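Salicylaldehyde dehydrogenase NahF (Pseudomonas putida, PDB 4JZ6) probably catalyses the NAD+-dependent oxidation of salicylaldehyde to salicylate, a step in the degradation of naphthalene. Local coordinates at residues A59-A62 / A63-A66; K71-K74 / D75-P78; P78-R81 / R82-L86; A129-A132 / T133-Q136. All blocks are in the same frame, centred on the assembly; numbering follows the deposited sequence.

Contact 1: A59-A62 / A63-A66; sequences AIKA and AQAA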
loop_
_atom_site.group_PDB
_atom_site.type_symbol
_atom_site.label_atom_id
_atom_site.label_comp_id
_atom_site.label_asym_id
_atom_site.label_seq_id
_atom_site.Cartn_x
_atom_site.Cartn_y
_atom_site.Cartn_z
ATOM N N ALA A 59 -19.209 12.845 -12.322
ATOM C CA ALA A 59 -18.165 11.970 -11.814
ATOM C C ALA A 59 -18.592 10.504 -11.853
ATOM O O ALA A 59 -17.796 9.625 -12.183
ATOM C CB ALA A 59 -17.774 12.378 -10.405
ATOM N N ILE A 60 -19.847 10.241 -11.516
ATOM C CA ILE A 60 -20.342 8.873 -11.534
ATOM C C ILE A 60 -20.434 8.369 -12.975
ATOM O O ILE A 60 -20.131 7.203 -13.256
ATOM C CB ILE A 60 -21.705 8.749 -10.825
ATOM C CG1 ILE A 60 -21.598 9.259 -9.384
ATOM C CG2 ILE A 60 -22.183 7.318 -10.836
ATOM C CD1 ILE A 60 -20.451 8.649 -8.612
ATOM N N LYS A 61 -20.838 9.257 -13.881
ATOM C CA LYS A 61 -20.894 8.940 -15.305
ATOM C C LYS A 61 -19.505 8.572 -15.806
ATOM O O LYS A 61 -19.349 7.678 -16.641
ATOM C CB LYS A 61 -21.430 10.128 -16.105
ATOM C CG LYS A 61 -22.720 9.843 -16.853
ATOM C CD LYS A 61 -23.923 9.900 -15.922
ATOM C CE LYS A 61 -25.210 9.472 -16.628
ATOM N NZ LYS A 61 -25.364 7.987 -16.704
ATOM N N ALA A 62 -18.500 9.268 -15.281
ATOM C CA ALA A 62 -17.110 9.024 -15.644
ATOM C C ALA A 62 -16.650 7.647 -15.169
ATOM O O ALA A 62 -15.958 6.924 -15.891
ATOM C CB ALA A 62 -16.215 10.114 -15.069
ATOM N N ALA A 63 -17.035 7.286 -13.952
ATOM C CA ALA A 63 -16.645 6.001 -13.395
ATOM C C ALA A 63 -17.312 4.862 -14.156
ATOM O O ALA A 63 -16.673 3.853 -14.479
ATOM C CB ALA A 63 -17.000 5.933 -11.929
ATOM N N GLN A 64 -18.599 5.033 -14.438
ATOM C CA GLN A 64 -19.359 4.028 -15.170
ATOM C C GLN A 64 -18.757 3.797 -16.553
ATOM O O GLN A 64 -18.574 2.652 -16.977
ATOM C CB GLN A 64 -20.837 4.425 -15.256
ATOM C CG GLN A 64 -21.564 4.334 -13.909
ATOM C CD GLN A 64 -22.945 4.971 -13.924
ATOM O OE1 GLN A 64 -23.297 5.713 -14.846
ATOM N NE2 GLN A 64 -23.734 4.686 -12.893
ATOM N N ALA A 65 -18.425 4.889 -17.236
ATOM C CA ALA A 65 -17.724 4.806 -18.513
ATOM C C ALA A 65 -16.419 4.015 -18.370
ATOM O O ALA A 65 -16.148 3.110 -19.157
ATOM C CB ALA A 65 -17.449 6.197 -19.059
ATOM N N ALA A 66 -15.625 4.355 -17.360
ATOM C CA ALA A 66 -14.356 3.671 -17.130
ATOM C C ALA A 66 -14.563 2.183 -16.864
ATOM O O ALA A 66 -13.835 1.342 -17.399
ATOM C CB ALA A 66 -13.598 4.316 -15.984
#
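Four backbone hydrogen bonds carry the contact, each linking residue i to residue i+4 within helix 56-73: Ala63 to Ala59, Gln64 to Ile60, Ala65 to Lys61 and Ala66 to Ala62. The straightest runs from Gln64 N to Ile60 O, 2.9 Å with 166° at the hydrogen, and the set describes a regular alpha-helical turn. Side-chain van der Waals contact joins Gln64 to Ile60. Gln64 turns its CG away from its own carbonyl carbon (chi1 -70°) and then runs extended, which carries the amide back across the preceding turn; CG passes 3.3 Å from Ile60 O, and the amide NE2 ends 3.7 Å from the CG2 branch of Ile60. The polar approach on this face is loose. The Lys61 chain, bent at chi2 and again at chi4, brings NZ to 3.6 Å from Gln64 OE1, a long approach that is probably no more than loosely electrostatic. Four alanines face the fold: Ala59 and Ala62 lie on Leu218 of strand 215-218, Ala62 and Ala65 on Ile24, and Ala65 and Ala66 on Asn216. Ala63 and Gln64 lie on Glu237, and Ala66 O accepts a hydrogen bond from Thr185 OG1. The helix is thus two-faced, with methyl groups small enough for its backbone to sit close against the strands, while the flexible Lys61 and Gln64 chains meet solvent and probably hold each other only weakly.

Contact 2: K71-K74 / D75-P78; sequences KTWK and DVGP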
loop_
_atom_site.group_PDB
_atom_site.type_symbol
_atom_site.label_atom_id
_atom_site.label_comp_id
_atom_site.label_asym_id
_atom_site.label_seq_id
_atom_site.Cartn_x
_atom_site.Cartn_y
_atom_site.Cartn_z
ATOM N N LYS A 71 -14.052 -3.558 -19.579
ATOM C CA LYS A 71 -14.499 -4.886 -20.019
ATOM C C LYS A 71 -13.744 -5.417 -21.239
ATOM O O LYS A 71 -13.519 -6.626 -21.365
ATOM C CB LYS A 71 -15.997 -4.878 -20.332
ATOM C CG LYS A 71 -16.909 -4.703 -19.136
ATOM C CD LYS A 71 -18.367 -4.771 -19.580
ATOM C CE LYS A 71 -19.333 -4.435 -18.450
ATOM N NZ LYS A 71 -20.752 -4.452 -18.917
ATOM N N THR A 72 -13.370 -4.514 -22.140
ATOM C CA THR A 72 -12.606 -4.889 -23.323
ATOM C C THR A 72 -11.150 -4.460 -23.188
ATOM O O THR A 72 -10.244 -5.145 -23.675
ATOM C CB THR A 72 -13.190 -4.260 -24.604
ATOM O OG1 THR A 72 -13.517 -2.892 -24.348
ATOM C CG2 THR A 72 -14.440 -4.988 -25.033
ATOM N N TRP A 73 -10.925 -3.329 -22.525
ATOM C CA TRP A 73 -9.582 -2.771 -22.422
ATOM C C TRP A 73 -8.627 -3.694 -21.654
ATOM O O TRP A 73 -7.426 -3.732 -21.938
ATOM C CB TRP A 73 -9.610 -1.363 -21.807
ATOM C CG TRP A 73 -8.231 -0.788 -21.582
ATOM C CD1 TRP A 73 -7.616 -0.570 -20.382
ATOM C CD2 TRP A 73 -7.291 -0.388 -22.591
ATOM N NE1 TRP A 73 -6.354 -0.054 -20.580
ATOM C CE2 TRP A 73 -6.131 0.067 -21.926
ATOM C CE3 TRP A 73 -7.319 -0.365 -23.988
ATOM C CZ2 TRP A 73 -5.014 0.536 -22.613
ATOM C CZ3 TRP A 73 -6.206 0.109 -24.668
ATOM C CH2 TRP A 73 -5.071 0.551 -23.980
ATOM N N LYS A 74 -9.159 -4.450 -20.696
ATOM C CA LYS A 74 -8.315 -5.318 -19.875
ATOM C C LYS A 74 -7.709 -6.445 -20.703
ATOM O O LYS A 74 -6.678 -7.014 -20.336
ATOM C CB LYS A 74 -9.107 -5.900 -18.703
ATOM C CG LYS A 74 -10.189 -6.889 -19.121
ATOM C CD LYS A 74 -11.090 -7.250 -17.953
ATOM C CE LYS A 74 -12.294 -8.049 -18.412
ATOM N NZ LYS A 74 -11.913 -9.370 -18.992
ATOM N N ASP A 75 -8.344 -6.753 -21.830
ATOM C CA ASP A 75 -7.906 -7.862 -22.672
ATOM C C ASP A 75 -7.078 -7.440 -23.887
ATOM O O ASP A 75 -6.618 -8.290 -24.644
ATOM C CB ASP A 75 -9.104 -8.704 -23.104
ATOM C CG ASP A 75 -9.751 -9.427 -21.940
ATOM O OD1 ASP A 75 -9.009 -9.993 -21.105
ATOM O OD2 ASP A 75 -10.997 -9.420 -21.855
ATOM N N VAL A 76 -6.879 -6.137 -24.068
ATOM C CA VAL A 76 -6.005 -5.638 -25.133
ATOM C C VAL A 76 -4.570 -6.113 -24.906
ATOM O O VAL A 76 -4.054 -6.034 -23.790
ATOM C CB VAL A 76 -6.035 -4.093 -25.219
ATOM C CG1 VAL A 76 -4.938 -3.575 -26.143
ATOM C CG2 VAL A 76 -7.394 -3.619 -25.682
ATOM N N GLY A 77 -3.931 -6.610 -25.964
ATOM C CA GLY A 77 -2.604 -7.196 -25.861
ATOM C C GLY A 77 -1.498 -6.185 -25.632
ATOM O O GLY A 77 -1.724 -4.978 -25.746
ATOM N N PRO A 78 -0.292 -6.669 -25.292
ATOM C CA PRO A 78 0.859 -5.797 -25.025
ATOM C C PRO A 78 1.319 -5.007 -26.243
ATOM O O PRO A 78 1.764 -3.867 -26.089
ATOM C CB PRO A 78 1.959 -6.777 -24.601
ATOM C CG PRO A 78 1.514 -8.107 -25.096
ATOM C CD PRO A 78 0.022 -8.081 -25.013
HETATM O O HOH W 1 -12.417 -8.139 -23.838
HETATM O O HOH W 2 -4.628 -4.662 -21.258
HETATM O O HOH W 3 -10.290 -11.678 -18.678
#
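Lys74 and Asp75 meet as adjacent residues whose side chains run alongside each other in the same direction. Lys74 NZ gives a salt bridge to Asp75 OD2 at 3.0 Å, reaching that oxygen on its syn side but 31° out of the carboxylate plane. With CG of Lys74 set between its backbone N and carbonyl carbon (chi1 68°) and the chain bent only at its end, the ammonium comes back to the carboxylate, tilted from its plane. A water bridges the pair, accepting from Lys74 NZ at 2.8 Å and donating to Asp75 OD1. A second water joins Asp75 OD2 (2.8 Å) to Lys71 O near the end of the helix. With the ammonium gone, as in an alanine here, the Asp75 carboxylate would probably lose its charged mate and turn more freely, held mainly by water. Next to this pair the chain leaves helix 56-73 through a type I beta turn from Trp73 to Val76. Val76 N bonds Trp73 O at 3.3 Å, and Asp75 N bonds Thr72 O at 3.1 Å. Val76 CG2 approaches the six-membered ring of Trp73 obliquely, 3.7 Å from CE3. The indole is itself wedged among Leu210, Pro211, Val214, Arg81 and Leu84, and its NE1 makes a weak hydrogen bond to Asn184 O. Gly77 follows as the N-cap of helix 78-94, while Val76 O is taken by Arg81 NH2 from the first turn of that helix.

Contact 3: P78-R81 / R82-L86; sequences PSER and RRLLL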
loop_
_atom_site.group_PDB
_atom_site.type_symbol
_atom_site.label_atom_id
_atom_site.label_comp_id
_atom_site.label_asym_id
_atom_site.label_seq_id
_atom_site.Cartn_x
_atom_site.Cartn_y
_atom_site.Cartn_z
ATOM N N PRO A 78 -0.292 -6.669 -25.292
ATOM C CA PRO A 78 0.859 -5.797 -25.025
ATOM C C PRO A 78 1.319 -5.007 -26.243
ATOM O O PRO A 78 1.764 -3.867 -26.089
ATOM C CB PRO A 78 1.959 -6.777 -24.601
ATOM C CG PRO A 78 1.514 -8.107 -25.096
ATOM C CD PRO A 78 0.022 -8.081 -25.013
ATOM N N SER A 79 1.230 -5.602 -27.428
ATOM C CA SER A 79 1.697 -4.929 -28.634
ATOM C C SER A 79 0.891 -3.663 -28.905
ATOM O O SER A 79 1.449 -2.601 -29.173
ATOM C CB SER A 79 1.634 -5.869 -29.832
ATOM O OG SER A 79 2.720 -6.779 -29.809
ATOM N N GLU A 80 -0.426 -3.784 -28.815
ATOM C CA GLU A 80 -1.315 -2.661 -29.065
ATOM C C GLU A 80 -1.191 -1.580 -27.992
ATOM O O GLU A 80 -1.211 -0.389 -28.303
ATOM C CB GLU A 80 -2.761 -3.149 -29.193
ATOM C CG GLU A 80 -3.771 -2.066 -29.514
ATOM C CD GLU A 80 -3.570 -1.451 -30.884
ATOM O OE1 GLU A 80 -2.691 -1.919 -31.645
ATOM O OE2 GLU A 80 -4.295 -0.485 -31.209
ATOM N N ARG A 81 -1.058 -1.993 -26.734
ATOM C CA ARG A 81 -0.868 -1.042 -25.641
ATOM C C ARG A 81 0.405 -0.221 -25.841
ATOM O O ARG A 81 0.396 1.004 -25.708
ATOM C CB ARG A 81 -0.859 -1.754 -24.284
ATOM C CG ARG A 81 -2.222 -1.749 -23.590
ATOM C CD ARG A 81 -2.219 -2.483 -22.259
ATOM N NE ARG A 81 -2.293 -3.932 -22.428
ATOM C CZ ARG A 81 -1.339 -4.784 -22.057
ATOM N NH1 ARG A 81 -0.227 -4.340 -21.481
ATOM N NH2 ARG A 81 -1.501 -6.089 -22.254
ATOM N N ARG A 82 1.493 -0.901 -26.178
ATOM C CA ARG A 82 2.758 -0.228 -26.426
ATOM C C ARG A 82 2.646 0.761 -27.593
ATOM O O ARG A 82 3.121 1.897 -27.502
ATOM C CB ARG A 82 3.865 -1.250 -26.685
ATOM C CG ARG A 82 5.200 -0.647 -27.099
ATOM C CD ARG A 82 6.256 -1.726 -27.248
ATOM N NE ARG A 82 6.621 -2.292 -25.954
ATOM C CZ ARG A 82 7.129 -3.509 -25.773
ATOM N NH1 ARG A 82 7.333 -4.317 -26.804
ATOM N NH2 ARG A 82 7.432 -3.917 -24.552
ATOM N N ARG A 83 2.012 0.327 -28.679
ATOM C CA ARG A 83 1.874 1.162 -29.869
ATOM C C ARG A 83 1.114 2.441 -29.530
ATOM O O ARG A 83 1.530 3.546 -29.883
ATOM C CB ARG A 83 1.130 0.405 -30.969
ATOM C CG ARG A 83 1.471 0.867 -32.374
ATOM C CD ARG A 83 0.295 0.709 -33.327
ATOM N NE ARG A 83 -0.681 1.783 -33.148
ATOM C CZ ARG A 83 -1.977 1.587 -32.934
ATOM N NH1 ARG A 83 -2.455 0.355 -32.888
ATOM N NH2 ARG A 83 -2.797 2.620 -32.778
ATOM N N LEU A 84 -0.003 2.268 -28.831
ATOM C CA LEU A 84 -0.867 3.371 -28.442
ATOM C C LEU A 84 -0.157 4.376 -27.543
ATOM O O LEU A 84 -0.221 5.582 -27.782
ATOM C CB LEU A 84 -2.126 2.831 -27.759
ATOM C CG LEU A 84 -3.139 2.192 -28.711
ATOM C CD1 LEU A 84 -4.114 1.301 -27.965
ATOM C CD2 LEU A 84 -3.874 3.283 -29.457
ATOM N N LEU A 85 0.523 3.881 -26.516
ATOM C CA LEU A 85 1.220 4.756 -25.582
ATOM C C LEU A 85 2.366 5.500 -26.259
ATOM O O LEU A 85 2.569 6.691 -26.025
ATOM C CB LEU A 85 1.742 3.966 -24.379
ATOM C CG LEU A 85 0.846 3.872 -23.146
ATOM C CD1 LEU A 85 -0.514 4.506 -23.402
ATOM C CD2 LEU A 85 0.710 2.426 -22.715
ATOM N N LEU A 86 3.113 4.787 -27.090
ATOM C CA LEU A 86 4.181 5.391 -27.869
ATOM C C LEU A 86 3.632 6.573 -28.671
ATOM O O LEU A 86 4.248 7.641 -28.733
ATOM C CB LEU A 86 4.787 4.344 -28.806
ATOM C CG LEU A 86 6.247 3.918 -28.612
ATOM C CD1 LEU A 86 6.785 4.324 -27.249
ATOM C CD2 LEU A 86 6.390 2.422 -28.835
#
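Glu80 has CG opposite its backbone N (chi1 -178°) and bends at chi2, while Arg83 bends at chi2 and chi3; the two chains then run side by side, and carboxylate and guanidinium meet, their residues being about one helical turn apart (i to i+3). Arg83 NH1 forms the salt bridge and sits before both carboxylate oxygens, 2.6 Å from Glu80 OE1 and from OE2; the bond to OE2 is weak, and the detail of so tight an approach is doubtful. The two flat groups are turned 62° from each other, so the pair is not the paired, coplanar kind. The CG of Glu80 also lies against Leu84, 3.7 Å from its CD1, and Leu84 CG and CD1 lie close to Glu80 O.

These pairs belong to the first two turns of helix 78-94, whose i to i+4 bonds run unbroken from Arg82 N on Pro78 O to Leu85 N on Arg81 O, each at 3.0 Å. Pro78 suits the first turn, where its missing N-H costs no helical bond. Arg81, bent at chi3, folds its guanidinium back over the helix start, one face above Pro78 CA; besides its tie to Val76, it makes a weak hydrogen bond from NH1 to Val181 O. Arg82 takes a different direction, to the end of helix 111-130, where NE bonds Ala129 O and NH2 reaches Ser130 O and Thr133. Leu85 packs on Phe125 and Ala129 of helix 111-130.

Contact 4: A129-A132 / T133-Q136; sequences ASLA and TQIQ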
loop_
_atom_site.group_PDB
_atom_site.type_symbol
_atom_site.label_atom_id
_atom_site.label_comp_id
_atom_site.label_asym_id
_atom_site.label_seq_id
_atom_site.Cartn_x
_atom_site.Cartn_y
_atom_site.Cartn_z
ATOM N N ALA A 129 5.048 2.605 -22.143
ATOM C CA ALA A 129 4.934 1.829 -23.376
ATOM C C ALA A 129 5.922 0.658 -23.417
ATOM O O ALA A 129 5.557 -0.458 -23.805
ATOM C CB ALA A 129 5.132 2.723 -24.572
ATOM N N SER A 130 7.166 0.923 -23.015
ATOM C CA SER A 130 8.216 -0.092 -23.007
ATOM C C SER A 130 7.876 -1.224 -22.059
ATOM O O SER A 130 8.256 -2.367 -22.293
ATOM C CB SER A 130 9.544 0.513 -22.569
ATOM O OG SER A 130 9.886 1.621 -23.369
ATOM N N LEU A 131 7.163 -0.890 -20.986
ATOM C CA LEU A 131 6.874 -1.843 -19.920
ATOM C C LEU A 131 5.817 -2.871 -20.296
ATOM O O LEU A 131 5.614 -3.842 -19.567
ATOM C CB LEU A 131 6.443 -1.111 -18.642
ATOM C CG LEU A 131 7.542 -0.444 -17.811
ATOM C CD1 LEU A 131 6.996 -0.004 -16.462
ATOM C CD2 LEU A 131 8.720 -1.389 -17.629
ATOM N N ALA A 132 5.159 -2.650 -21.433
ATOM C CA ALA A 132 4.024 -3.463 -21.873
ATOM C C ALA A 132 4.272 -4.966 -21.784
ATOM O O ALA A 132 3.418 -5.720 -21.307
ATOM C CB ALA A 132 3.616 -3.077 -23.287
ATOM N N THR A 133 5.445 -5.390 -22.236
ATOM C CA THR A 133 5.805 -6.799 -22.200
ATOM C C THR A 133 6.544 -7.173 -20.912
ATOM O O THR A 133 6.917 -8.332 -20.716
ATOM C CB THR A 133 6.686 -7.169 -23.398
ATOM O OG1 THR A 133 7.915 -6.437 -23.341
ATOM C CG2 THR A 133 5.973 -6.841 -24.688
ATOM N N GLN A 134 6.743 -6.191 -20.038
ATOM C CA GLN A 134 7.568 -6.374 -18.848
ATOM C C GLN A 134 6.746 -6.511 -17.573
ATOM O O GLN A 134 7.295 -6.670 -16.487
ATOM C CB GLN A 134 8.552 -5.217 -18.712
ATOM C CG GLN A 134 9.552 -5.140 -19.838
ATOM C CD GLN A 134 10.339 -6.422 -19.974
ATOM O OE1 GLN A 134 11.111 -6.785 -19.084
ATOM N NE2 GLN A 134 10.137 -7.127 -21.083
ATOM N N ILE A 135 5.427 -6.442 -17.701
ATOM C CA ILE A 135 4.554 -6.678 -16.560
ATOM C C ILE A 135 4.443 -8.183 -16.355
ATOM O O ILE A 135 3.538 -8.834 -16.878
ATOM C CB ILE A 135 3.164 -6.049 -16.777
ATOM C CG1 ILE A 135 3.305 -4.541 -17.008
ATOM C CG2 ILE A 135 2.252 -6.312 -15.576
ATOM C CD1 ILE A 135 2.054 -3.881 -17.571
ATOM N N GLN A 136 5.376 -8.738 -15.593
ATOM C CA GLN A 136 5.485 -10.185 -15.499
ATOM C C GLN A 136 5.293 -10.741 -14.092
ATOM O O GLN A 136 5.472 -10.043 -13.094
ATOM C CB GLN A 136 6.832 -10.634 -16.065
ATOM C CG GLN A 136 6.964 -10.393 -17.561
ATOM C CD GLN A 136 8.327 -10.768 -18.089
ATOM O OE1 GLN A 136 8.788 -10.222 -19.092
ATOM N NE2 GLN A 136 8.984 -11.706 -17.419
#
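Leu131 and Gln134 meet with their side chains at about a right angle, the CD2 branch of Leu131 4.0 Å from Gln134 CB. The backbone draws them together: Gln134 N donates to Leu131 O over a short 2.6 Å. Gln134 CB also lies 3.4 Å from that same oxygen, and Ile135 adds its CG1 branch at 3.5 Å, so apolar groups gather round the bonded carbonyl. Gln134 then bends at chi2 (-57°), which swings its amide away from Leu131 and back to its neighbour. There NE2 donates to Thr133 OG1 at 3.2 Å, nearly straight at 169°, with the hydroxyl almost in the amide plane. Thr133 has OG1 between its backbone N and carbonyl carbon (chi1 63°), and this oxygen also accepts a hydrogen bond from Arg82 NH2 of helix 78-94. The Thr133 methyl is turned instead toward the carbonyl carbon of Ala132 and toward Pro78. A valine in place of Thr133 would probably leave the Gln134 amide free to swing and deprive Arg82 of one of its acceptors. Leu131 and Ile135 both rest on Ile480 of helix 479-482, and Ile135 also touches Cys182 and Thr484. The arrangement is that of the C-terminal end of helix 111-130, followed by an inverse gamma turn centred on Ile135 that leads the chain on toward strand 139-140.

Overall arrangement
From the N terminus, the four contacts follow in series, none of them enclosing or crossing another. Contact 1 is a plain helical stretch of helix 56-73, seating it on strands 215-218 and 18-24, and lies about 18 Å from contact 2 between centres. Contact 2 closes the turn that ends this helix; Pro78 is its last residue and the first of contact 3, which opens helix 78-94. Contact 4, reached after helix 96-107, lies at the C-terminal end of helix 111-130. Trp73 and Val76 of contact 2 meet Arg81 of contact 3, Pro78 touches Ala132 and Thr133 of contact 4, and Arg82 and Leu86 join contacts 3 and 4, so helix 78-94 links its predecessor to helix 111-130.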